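Local coordinates for protein CaaX farnesyltransferase beta subunit Ram1 (Aspergillus fumigatus, PDB 4L9P) that probably transfers, as the peptide-binding subunit of a zinc-dependent heterodimer, a farnesyl group from farnesyl diphosphate to a cysteine near the C terminus of target proteins, at residues 95-100 / 361-366; 408-413 / 435-440. One frame throughout, in Å; residues are numbered along the deposited sequence.

Interaction 1 (95-100 / 361-366). With ZN (zinc ion), chain J; FII ([(3,7,11-trimethyl-dodeca-2,6,10-trienyloxycarbamoyl)-methyl]-phosphonic acid), chain Q.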
# COMPACT_ATOMS: atom_id res chain seq x y z
N SER B 95 21.62 -7.73 3.89
CA SER B 95 22.94 -7.95 3.32
C SER B 95 22.89 -8.78 2.06
O SER B 95 23.55 -8.47 1.07
CB SER B 95 23.81 -8.63 4.36
OG SER B 95 24.22 -7.64 5.27
N GLU B 96 22.07 -9.83 2.06
CA GLU B 96 21.91 -10.63 0.85
C GLU B 96 21.36 -9.80 -0.30
O GLU B 96 21.77 -9.96 -1.43
CB GLU B 96 20.99 -11.80 1.11
CG GLU B 96 21.61 -12.86 2.03
CD GLU B 96 20.64 -13.99 2.37
OE1 GLU B 96 19.51 -14.01 1.83
OE2 GLU B 96 21.04 -14.88 3.18
N THR B 97 20.42 -8.92 0.00
CA THR B 97 19.81 -8.12 -1.04
C THR B 97 20.83 -7.14 -1.60
O THR B 97 20.94 -6.95 -2.82
CB THR B 97 18.58 -7.36 -0.45
OG1 THR B 97 17.62 -8.31 0.03
CG2 THR B 97 17.87 -6.50 -1.53
N VAL B 98 21.55 -6.46 -0.73
CA VAL B 98 22.63 -5.58 -1.21
C VAL B 98 23.62 -6.30 -2.08
O VAL B 98 24.02 -5.80 -3.15
CB VAL B 98 23.33 -4.86 -0.02
CG1 VAL B 98 24.66 -4.21 -0.48
CG2 VAL B 98 22.40 -3.80 0.62
N ASN B 99 24.01 -7.49 -1.68
CA ASN B 99 25.02 -8.21 -2.46
C ASN B 99 24.51 -8.69 -3.78
O ASN B 99 25.31 -8.74 -4.76
CB ASN B 99 25.57 -9.36 -1.65
CG ASN B 99 26.38 -8.88 -0.46
OD1 ASN B 99 26.80 -7.71 -0.45
ND2 ASN B 99 26.54 -9.70 0.56
N LYS B 100 23.24 -9.02 -3.90
CA LYS B 100 22.66 -9.31 -5.21
C LYS B 100 22.54 -8.07 -6.11
O LYS B 100 22.70 -8.15 -7.34
CB LYS B 100 21.28 -9.95 -5.07
CG LYS B 100 21.30 -11.38 -4.54
CD LYS B 100 19.88 -11.91 -4.37
CE LYS B 100 19.93 -13.27 -3.65
NZ LYS B 100 18.64 -13.92 -3.38
N ASN B 361 12.76 -1.43 8.20
CA ASN B 361 13.54 -2.65 8.38
C ASN B 361 13.12 -3.84 7.51
O ASN B 361 13.48 -4.98 7.78
CB ASN B 361 13.63 -3.04 9.86
CG ASN B 361 14.79 -2.35 10.57
OD1 ASN B 361 15.89 -2.24 9.99
ND2 ASN B 361 14.60 -1.96 11.81
N LYS B 362 12.41 -3.54 6.39
CA LYS B 362 12.19 -4.59 5.38
C LYS B 362 12.93 -4.20 4.09
O LYS B 362 13.76 -3.27 4.13
CB LYS B 362 10.69 -4.88 5.19
CG LYS B 362 10.07 -5.46 6.49
CD LYS B 362 8.93 -6.37 6.21
CE LYS B 362 9.44 -7.72 5.76
NZ LYS B 362 8.39 -8.60 5.16
N LEU B 363 12.69 -4.92 3.02
CA LEU B 363 13.61 -4.82 1.86
C LEU B 363 13.01 -3.97 0.76
O LEU B 363 11.80 -3.85 0.59
CB LEU B 363 13.82 -6.23 1.29
CG LEU B 363 14.40 -7.27 2.26
CD1 LEU B 363 14.48 -8.63 1.58
CD2 LEU B 363 15.78 -6.83 2.76
N VAL B 364 13.92 -3.46 -0.06
CA VAL B 364 13.45 -2.79 -1.29
C VAL B 364 12.66 -3.73 -2.21
O VAL B 364 12.83 -4.95 -2.19
CB VAL B 364 14.61 -2.15 -2.08
CG1 VAL B 364 15.28 -1.05 -1.23
CG2 VAL B 364 15.60 -3.21 -2.58
N ASP B 365 11.79 -3.15 -3.04
CA ASP B 365 11.01 -3.92 -4.01
C ASP B 365 10.54 -2.95 -5.09
O ASP B 365 10.04 -1.85 -4.79
CB ASP B 365 9.80 -4.56 -3.23
CG ASP B 365 8.81 -5.24 -4.08
OD1 ASP B 365 8.77 -5.11 -5.33
OD2 ASP B 365 8.00 -6.00 -3.52
N GLY B 366 10.78 -3.36 -6.32
CA GLY B 366 10.42 -2.50 -7.46
C GLY B 366 8.95 -2.09 -7.49
O GLY B 366 8.64 -1.05 -8.11
ZN ZN J . 6.48 -6.18 -4.86
C1 FII Q . -4.93 -0.42 -4.68
C2 FII Q . -4.34 -1.57 -3.92
C6 FII Q . -5.13 -2.82 -3.94
C10 FII Q . -3.30 -1.28 -2.92
C11 FII Q . -2.67 -2.34 -2.01
C12 FII Q . -1.31 -2.75 -2.65
C15 FII Q . -0.29 -3.43 -1.74
C18 FII Q . 1.06 -3.85 -2.31
C22 FII Q . -0.85 -4.04 -0.49
C23 FII Q . 0.19 -4.37 0.57
C24 FII Q . -0.37 -5.19 1.66
C27 FII Q . 0.72 -5.88 2.42
C30 FII Q . 1.26 -5.09 3.60
C34 FII Q . 0.66 -7.36 2.41
C35 FII Q . 1.49 -8.22 3.33
O36 FII Q . 2.45 -8.97 2.61
N42 FII Q . 3.29 -8.24 1.82
C43 FII Q . 4.55 -8.06 2.41
O44 FII Q . 4.87 -8.45 3.54
C45 FII Q . 5.53 -7.33 1.50
P46 FII Q . 6.75 -6.25 2.41
O49 FII Q . 5.96 -5.47 3.39
O50 FII Q . 7.81 -7.14 2.99
O51 FII Q . 7.31 -5.37 1.27

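Interaction 2 (408-413 / 435-440)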
# COMPACT_ATOMS: atom_id res chain seq x y z
N ARG B 408 18.14 4.03 -11.07
CA ARG B 408 19.14 2.96 -11.07
C ARG B 408 18.53 1.64 -10.61
O ARG B 408 18.80 0.60 -11.19
CB ARG B 408 20.34 3.30 -10.18
CG ARG B 408 21.14 4.49 -10.74
CD ARG B 408 22.42 4.70 -9.86
NE ARG B 408 23.21 5.82 -10.42
CZ ARG B 408 24.01 5.72 -11.49
NH1 ARG B 408 24.24 4.54 -12.05
NH2 ARG B 408 24.58 6.85 -11.95
N TYR B 409 17.75 1.65 -9.50
CA TYR B 409 17.22 0.40 -9.07
C TYR B 409 16.32 -0.23 -10.12
O TYR B 409 16.44 -1.40 -10.41
CB TYR B 409 16.41 0.64 -7.79
CG TYR B 409 15.95 -0.69 -7.13
CD1 TYR B 409 16.91 -1.66 -6.73
CD2 TYR B 409 14.58 -1.02 -7.14
CE1 TYR B 409 16.50 -2.88 -6.26
CE2 TYR B 409 14.14 -2.26 -6.61
CZ TYR B 409 15.11 -3.20 -6.25
OH TYR B 409 14.72 -4.44 -5.81
N ILE B 410 15.44 0.55 -10.73
CA ILE B 410 14.55 -0.05 -11.73
C ILE B 410 15.30 -0.54 -12.96
O ILE B 410 15.15 -1.71 -13.36
CB ILE B 410 13.49 1.00 -12.15
CG1 ILE B 410 12.55 1.35 -10.96
CG2 ILE B 410 12.66 0.48 -13.37
CD1 ILE B 410 11.72 2.59 -11.21
N LEU B 411 16.14 0.32 -13.54
CA LEU B 411 16.77 -0.06 -14.81
C LEU B 411 17.94 -1.02 -14.63
O LEU B 411 18.12 -1.93 -15.51
CB LEU B 411 17.22 1.18 -15.60
CG LEU B 411 16.05 2.04 -16.08
CD1 LEU B 411 16.61 3.34 -16.81
CD2 LEU B 411 15.12 1.25 -17.04
N SER B 412 18.74 -0.83 -13.58
CA SER B 412 19.92 -1.71 -13.38
C SER B 412 19.55 -3.02 -12.71
O SER B 412 20.18 -4.06 -13.00
CB SER B 412 21.02 -1.04 -12.57
OG SER B 412 21.52 0.13 -13.22
N CYS B 413 18.51 -3.01 -11.81
CA CYS B 413 18.28 -4.17 -10.96
C CYS B 413 16.98 -4.89 -11.21
O CYS B 413 16.87 -6.09 -10.84
CB CYS B 413 18.31 -3.80 -9.47
SG CYS B 413 19.91 -3.16 -8.92
N CYS B 435 4.12 -3.73 -14.34
CA CYS B 435 3.35 -2.50 -14.32
C CYS B 435 3.90 -1.44 -13.34
O CYS B 435 4.05 -0.24 -13.70
CB CYS B 435 1.89 -2.87 -13.92
SG CYS B 435 0.79 -1.47 -13.62
N TYR B 436 4.12 -1.84 -12.09
CA TYR B 436 4.44 -0.83 -11.09
C TYR B 436 5.89 -0.33 -11.14
O TYR B 436 6.12 0.85 -10.83
CB TYR B 436 4.02 -1.28 -9.68
CG TYR B 436 2.49 -1.31 -9.59
CD1 TYR B 436 1.71 -0.16 -9.87
CD2 TYR B 436 1.82 -2.49 -9.26
CE1 TYR B 436 0.33 -0.15 -9.75
CE2 TYR B 436 0.45 -2.49 -9.17
CZ TYR B 436 -0.31 -1.36 -9.40
OH TYR B 436 -1.70 -1.38 -9.32
N ALA B 437 6.84 -1.15 -11.61
CA ALA B 437 8.19 -0.60 -11.84
C ALA B 437 8.15 0.40 -13.00
O ALA B 437 8.77 1.46 -12.89
CB ALA B 437 9.18 -1.70 -12.16
N LEU B 438 7.38 0.11 -14.06
CA LEU B 438 7.26 1.07 -15.16
C LEU B 438 6.56 2.34 -14.70
O LEU B 438 6.91 3.44 -15.08
CB LEU B 438 6.54 0.45 -16.35
CG LEU B 438 7.34 -0.66 -17.07
CD1 LEU B 438 6.39 -1.33 -18.07
CD2 LEU B 438 8.54 -0.08 -17.82
N THR B 439 5.54 2.19 -13.85
CA THR B 439 4.78 3.34 -13.37
C THR B 439 5.73 4.27 -12.59
O THR B 439 5.75 5.50 -12.78
CB THR B 439 3.61 2.87 -12.48
OG1 THR B 439 2.65 2.18 -13.29
CG2 THR B 439 2.92 4.06 -11.87
N GLY B 440 6.56 3.70 -11.71
CA GLY B 440 7.53 4.49 -10.98
C GLY B 440 8.60 5.13 -11.85
O GLY B 440 8.96 6.27 -11.58

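Interaction 1 (95-100 / 361-366)
Thr97, on helix 89-105, sets its two side-chain branches against two successive residues of the loop segment 361-366, extended at 362-365. The hydroxyl OG1 lies over the fork of Leu363, 3.5 Å from CD1 and 3.6 Å from CD2, the two methyls straddling it almost evenly. That contact is plain packing, since OG1 is hydrogen-bonded to the backbone O of Leu93 one helical turn back. With CG2 anti to the backbone N of Thr97, the methyl reaches Val364 instead, and Thr97 CG2 lies 4.1 Å from Val364 CG2. No hydrogen bond joins the segments.

The residues flanking Leu363 and Val364, Lys362 and Asp365, turn to the active site. Lys362, its chain bent at chi3 (78°), donates from NZ to O50 of the phosphonate of FII at 2.7 Å, beside Arg359, which binds the same ligand. Asp365 holds the zinc ion unevenly through its carboxylate, OD2 at 2.0 Å and OD1 at 2.6 Å; Cys367, His433 and the bound peptide complete the site. Asn361 is hydrogen-bonded to Asn258 and Ser260 of the alpha subunit. The loop follows helix 338-346 and leads to helix 368-371, and helix 89-105 packs against it.

Interaction 2 (408-413 / 435-440)
Ile410 reaches from helix 403-413 to helix 431-444 and makes the whole contact with Ala437 and Gly440. Its CG1 stands anti to the carbonyl carbon (chi1 -66°) and the chain then runs on extended (chi2 167°), which carries CD1 onto the backbone of the second helix. There CD1 lies 3.6 Å from Ala437 O and 4.1 Å from Gly440 C, so the methyl rests on main-chain atoms one turn apart. The other branch, CG2, is anti to the backbone N and meets the methyl CB of Ala437 at 4.3 Å. Small residues at 437 and 440 leave the helix surface low here, and the backbones come close: the CA atoms of Ile410 and Ala437 are 6.4 Å apart.

Away from Ile410, Thr439 turns its hydroxyl back along its own helix. OG1 donates to Cys435 O at 2.8 Å, from 43° above the carbonyl plane, while Thr439 N donates to the same oxygen; two bonds therefore grip that buried carbonyl. Cys435 SG lies 4.0 Å above the ring plane of Tyr436, over its centre. The same tyrosine ring also meets His370, Trp371, Tyr432 and Trp157. Tyr409, next to Ile410, points its hydroxyl to a hydrogen bond with Asp423 O.

Helix 403-413 ends in a wider pi-type turn at 409-413, and helix 431-444 supplies the zinc ligand His433 one turn before Ala437. Packing of consecutive helices of this kind is characteristic of the alpha-alpha toroid of protein prenyltransferase beta subunits, here close to the metal site.

How the interactions relate
From the N terminus, helix 89-105 comes first, and interaction 1 closes a long loop of 260 residues, rich in helix, when the chain returns to it at 361-366. Interaction 2 opens only afterwards, at 408-413, and closes a short loop of 21 residues at 435-440. The two are therefore in series, neither nested nor crossed. Their centres lie 15 Å apart, yet they touch: Tyr409 packs on Gly366 through CE2 and on Val364 through OH, and Gly366 O lies near Ala437 CB. Together they link helix 89-105, the loop carrying Asp365, and helices 403-413 and 431-444, the last of which carries the zinc ligand His433.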